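Local coordinates for protein activated BY transcription factor SSRB (Salmonella enterica, PDB 2WNW) that belongs to glycosyl hydrolase family 30, pairing a TIM barrel with a beta-sandwich domain, and is activated by the transcription factor SsrB, at residues G98-Q110 and P146-G158. Sequence-based numbering, arbitrary orientation.
Sequences GNYAYVDSSADLQ and PPAFMKTNNDMNG
Where two successive beta-alpha loops of the TIM barrel meet, F149 packs on S105 and S106, and N99 pairs with N157; residues 98-110 follow strand 85-90, and the loop holding 146-158 follows strand 138-143. The F149 ring lies against the backbone that leads into helix 106-110. S106 N sits over one face, 3.5 Å above the ring plane and toward the rim, while M150 CG, from the next residue, lies over the opposite face, also toward the rim. The phenyl gets there with CG wedged between the backbone N and the carbonyl carbon (chi1 74°). V103 O meets the ring edge in its plane, 3.6 Å from F149 CE1; this buried carbonyl has no hydrogen-bond partner in the model. A water links D104 O to F149 N, and S105 OG caps the helix by accepting from D108 N. Next to the ring, V103 CG1 meets P147 CG at 3.8 Å, the two side chains crossing at a slant, and L109 CD2 touches M150 CE; V103 and M150 also reach I173 of helix 167-183. M156 bends at chi3 (78°), which brings its CE to 3.4 Å from Y100 O. Farther along, N99 and N157 come from opposite directions, their amide planes 53° apart. N99 ND2 donates to an in-plane lone pair of N157 OD1 at 2.8 Å, a bent bond tilted from the N99 amide plane, and N157 ND2 returns a weak one to N99 OD1 at 2.9 Å.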
loop_
_atom_site.group_PDB
_atom_site.type_symbol
_atom_site.label_atom_id
_atom_site.label_comp_id
_atom_site.label_asym_id
_atom_site.label_seq_id
_atom_site.Cartn_x
_atom_site.Cartn_y
_atom_site.Cartn_z
ATOM N N GLY A 98 21.230 17.038 30.691
ATOM C CA GLY A 98 20.424 16.762 31.866
ATOM C C GLY A 98 19.107 17.507 31.748
ATOM O O GLY A 98 18.889 18.216 30.767
ATOM N N ASN A 99 18.225 17.352 32.732
ATOM C CA ASN A 99 16.933 18.036 32.701
ATOM C C ASN A 99 17.125 19.536 32.874
ATOM O O ASN A 99 18.022 19.974 33.590
ATOM C CB ASN A 99 16.027 17.550 33.838
ATOM C CG ASN A 99 15.659 16.083 33.721
ATOM O OD1 ASN A 99 14.899 15.683 32.833
ATOM N ND2 ASN A 99 16.192 15.274 34.625
ATOM N N TYR A 100 16.280 20.323 32.214
ATOM C CA TYR A 100 16.320 21.777 32.348
ATOM C C TYR A 100 14.987 22.368 31.912
ATOM O O TYR A 100 14.342 21.861 30.992
ATOM C CB TYR A 100 17.489 22.396 31.554
ATOM C CG TYR A 100 17.415 22.303 30.042
ATOM C CD1 TYR A 100 16.612 23.174 29.302
ATOM C CD2 TYR A 100 18.156 21.346 29.352
ATOM C CE1 TYR A 100 16.550 23.092 27.909
ATOM C CE2 TYR A 100 18.100 21.253 27.962
ATOM C CZ TYR A 100 17.294 22.125 27.247
ATOM O OH TYR A 100 17.218 22.004 25.875
ATOM N N ALA A 101 14.562 23.419 32.609
ATOM C CA ALA A 101 13.300 24.092 32.307
ATOM C C ALA A 101 13.544 25.595 32.301
ATOM O O ALA A 101 14.556 26.065 32.819
ATOM C CB ALA A 101 12.247 23.733 33.350
ATOM N N TYR A 102 12.613 26.349 31.727
ATOM C CA TYR A 102 12.755 27.799 31.644
ATOM C C TYR A 102 12.372 28.509 32.943
ATOM O O TYR A 102 12.666 29.689 33.127
ATOM C CB TYR A 102 11.928 28.310 30.464
ATOM C CG TYR A 102 12.320 27.635 29.165
ATOM C CD1 TYR A 102 11.354 27.223 28.249
ATOM C CD2 TYR A 102 13.661 27.401 28.857
ATOM C CE1 TYR A 102 11.711 26.591 27.058
ATOM C CE2 TYR A 102 14.032 26.772 27.667
ATOM C CZ TYR A 102 13.051 26.370 26.773
ATOM O OH TYR A 102 13.403 25.752 25.593
ATOM N N VAL A 103 11.717 27.778 33.837
ATOM C CA VAL A 103 11.321 28.296 35.146
ATOM C C VAL A 103 11.321 27.080 36.076
ATOM O O VAL A 103 10.797 26.026 35.721
ATOM C CB VAL A 103 9.918 28.963 35.101
ATOM C CG1 VAL A 103 8.851 27.942 34.750
ATOM C CG2 VAL A 103 9.615 29.611 36.443
ATOM N N ASP A 104 11.908 27.217 37.263
ATOM C CA ASP A 104 12.005 26.079 38.173
ATOM C C ASP A 104 11.168 26.068 39.444
ATOM O O ASP A 104 11.120 25.050 40.137
ATOM C CB ASP A 104 13.469 25.863 38.545
ATOM C CG ASP A 104 14.333 25.574 37.337
ATOM O OD1 ASP A 104 14.100 24.537 36.678
ATOM O OD2 ASP A 104 15.236 26.388 37.044
ATOM N N SER A 105 10.517 27.180 39.764
ATOM C CA SER A 105 9.688 27.225 40.962
ATOM C C SER A 105 8.484 28.118 40.739
ATOM O O SER A 105 8.491 28.972 39.853
ATOM C CB SER A 105 10.488 27.756 42.154
ATOM O OG SER A 105 10.788 29.134 41.995
ATOM N N SER A 106 7.454 27.923 41.554
ATOM C CA SER A 106 6.243 28.726 41.454
ATOM C C SER A 106 6.580 30.182 41.763
ATOM O O SER A 106 5.985 31.101 41.196
ATOM C CB SER A 106 5.193 28.218 42.442
ATOM O OG SER A 106 5.707 28.226 43.762
ATOM N N ALA A 107 7.542 30.388 42.659
ATOM C CA ALA A 107 7.946 31.738 43.033
ATOM C C ALA A 107 8.540 32.475 41.836
ATOM O O ALA A 107 8.152 33.605 41.544
ATOM C CB ALA A 107 8.950 31.690 44.174
ATOM N N ASP A 108 9.479 31.838 41.142
ATOM C CA ASP A 108 10.095 32.464 39.978
ATOM C C ASP A 108 9.034 32.713 38.912
ATOM O O ASP A 108 9.074 33.723 38.207
ATOM C CB ASP A 108 11.217 31.584 39.408
ATOM C CG ASP A 108 12.411 31.478 40.343
ATOM O OD1 ASP A 108 12.560 32.353 41.219
ATOM O OD2 ASP A 108 13.210 30.531 40.197
ATOM N N LEU A 109 8.085 31.787 38.796
ATOM C CA LEU A 109 7.008 31.924 37.822
ATOM C C LEU A 109 6.206 33.181 38.147
ATOM O O LEU A 109 5.987 34.034 37.289
ATOM C CB LEU A 109 6.080 30.708 37.870
ATOM C CG LEU A 109 4.822 30.808 37.002
ATOM C CD1 LEU A 109 5.219 30.868 35.536
ATOM C CD2 LEU A 109 3.912 29.619 37.260
ATOM N N GLN A 110 5.771 33.281 39.398
ATOM C CA GLN A 110 4.991 34.427 39.855
ATOM C C GLN A 110 5.718 35.754 39.649
ATOM O O GLN A 110 5.095 36.769 39.335
ATOM C CB GLN A 110 4.642 34.254 41.335
ATOM C CG GLN A 110 3.529 33.247 41.584
ATOM C CD GLN A 110 3.491 32.758 43.017
ATOM O OE1 GLN A 110 3.623 33.541 43.958
ATOM N NE2 GLN A 110 3.301 31.453 43.193
ATOM N N PRO A 146 6.763 19.608 30.840
ATOM C CA PRO A 146 6.615 20.937 31.441
ATOM C C PRO A 146 7.563 20.938 32.643
ATOM O O PRO A 146 8.131 19.896 32.982
ATOM C CB PRO A 146 5.151 20.961 31.889
ATOM C CG PRO A 146 4.474 20.013 30.930
ATOM C CD PRO A 146 5.482 18.879 30.855
ATOM N N PRO A 147 7.751 22.095 33.300
ATOM C CA PRO A 147 8.648 22.141 34.463
ATOM C C PRO A 147 8.143 21.153 35.516
ATOM O O PRO A 147 6.944 20.888 35.588
ATOM C CB PRO A 147 8.533 23.590 34.935
ATOM C CG PRO A 147 8.203 24.340 33.663
ATOM C CD PRO A 147 7.197 23.427 33.001
ATOM N N ALA A 148 9.051 20.622 36.332
ATOM C CA ALA A 148 8.683 19.651 37.357
ATOM C C ALA A 148 7.550 20.081 38.287
ATOM O O ALA A 148 6.604 19.321 38.500
ATOM C CB ALA A 148 9.913 19.271 38.187
ATOM N N PHE A 149 7.632 21.292 38.834
ATOM C CA PHE A 149 6.602 21.752 39.762
ATOM C C PHE A 149 5.210 21.897 39.157
ATOM O O PHE A 149 4.230 22.029 39.888
ATOM C CB PHE A 149 7.012 23.070 40.441
ATOM C CG PHE A 149 6.936 24.279 39.550
ATOM C CD1 PHE A 149 7.946 24.558 38.634
ATOM C CD2 PHE A 149 5.859 25.161 39.650
ATOM C CE1 PHE A 149 7.891 25.701 37.830
ATOM C CE2 PHE A 149 5.794 26.304 38.851
ATOM C CZ PHE A 149 6.813 26.574 37.941
ATOM N N MET A 150 5.117 21.863 37.829
ATOM C CA MET A 150 3.824 21.982 37.160
ATOM C C MET A 150 3.182 20.619 36.910
ATOM O O MET A 150 2.089 20.538 36.350
ATOM C CB MET A 150 3.974 22.710 35.820
ATOM C CG MET A 150 4.303 24.188 35.928
ATOM S SD MET A 150 4.054 25.033 34.348
ATOM C CE MET A 150 4.772 26.620 34.709
ATOM N N LYS A 151 3.855 19.555 37.339
ATOM C CA LYS A 151 3.361 18.200 37.121
ATOM C C LYS A 151 2.905 17.472 38.381
ATOM O O LYS A 151 3.310 17.802 39.497
ATOM C CB LYS A 151 4.444 17.377 36.417
ATOM C CG LYS A 151 4.973 18.040 35.150
ATOM C CD LYS A 151 6.158 17.295 34.566
ATOM C CE LYS A 151 5.776 15.897 34.103
ATOM N NZ LYS A 151 6.984 15.137 33.683
ATOM N N THR A 152 2.058 16.468 38.179
ATOM C CA THR A 152 1.518 15.666 39.272
ATOM C C THR A 152 2.583 14.845 39.993
ATOM O O THR A 152 2.397 14.463 41.154
ATOM C CB THR A 152 0.435 14.700 38.753
ATOM O OG1 THR A 152 0.976 13.908 37.686
ATOM C CG2 THR A 152 -0.764 15.474 38.242
ATOM N N ASN A 153 3.697 14.578 39.315
ATOM C CA ASN A 153 4.774 13.786 39.904
ATOM C C ASN A 153 5.996 14.611 40.307
ATOM O O ASN A 153 7.005 14.059 40.751
ATOM C CB ASN A 153 5.197 12.677 38.929
ATOM C CG ASN A 153 5.858 13.222 37.677
ATOM O OD1 ASN A 153 5.535 14.319 37.223
ATOM N ND2 ASN A 153 6.780 12.453 37.106
ATOM N N ASN A 154 5.911 15.929 40.140
ATOM C CA ASN A 154 7.008 16.822 40.511
ATOM C C ASN A 154 8.359 16.355 39.954
ATOM O O ASN A 154 9.380 16.412 40.641
ATOM C CB ASN A 154 7.064 16.928 42.043
ATOM C CG ASN A 154 8.059 17.960 42.529
ATOM O OD1 ASN A 154 8.128 19.071 42.001
ATOM N ND2 ASN A 154 8.827 17.603 43.556
ATOM N N ASP A 155 8.365 15.913 38.698
ATOM C CA ASP A 155 9.592 15.418 38.067
ATOM C C ASP A 155 9.431 15.488 36.553
ATOM O O ASP A 155 8.410 15.055 36.025
ATOM C CB ASP A 155 9.815 13.961 38.485
ATOM C CG ASP A 155 11.190 13.420 38.093
ATOM O OD1 ASP A 155 11.904 14.037 37.275
ATOM O OD2 ASP A 155 11.551 12.345 38.614
ATOM N N MET A 156 10.426 16.027 35.855
ATOM C CA MET A 156 10.342 16.100 34.397
ATOM C C MET A 156 10.413 14.694 33.796
ATOM O O MET A 156 9.871 14.445 32.716
ATOM C CB MET A 156 11.467 16.974 33.835
ATOM C CG MET A 156 11.281 18.457 34.119
ATOM S SD MET A 156 12.522 19.476 33.336
ATOM C CE MET A 156 11.916 19.530 31.634
ATOM N N ASN A 157 11.071 13.778 34.505
ATOM C CA ASN A 157 11.197 12.393 34.048
ATOM C C ASN A 157 10.104 11.516 34.660
ATOM O O ASN A 157 9.422 11.916 35.605
ATOM C CB ASN A 157 12.544 11.791 34.466
ATOM C CG ASN A 157 13.719 12.692 34.167
ATOM O OD1 ASN A 157 14.393 13.172 35.084
ATOM N ND2 ASN A 157 13.980 12.923 32.889
ATOM N N GLY A 158 9.955 10.315 34.112
ATOM C CA GLY A 158 8.999 9.356 34.639
ATOM C C GLY A 158 7.519 9.575 34.429
ATOM O O GLY A 158 6.708 9.081 35.213
HETATM O O HOH W 1 10.518 22.401 39.111
#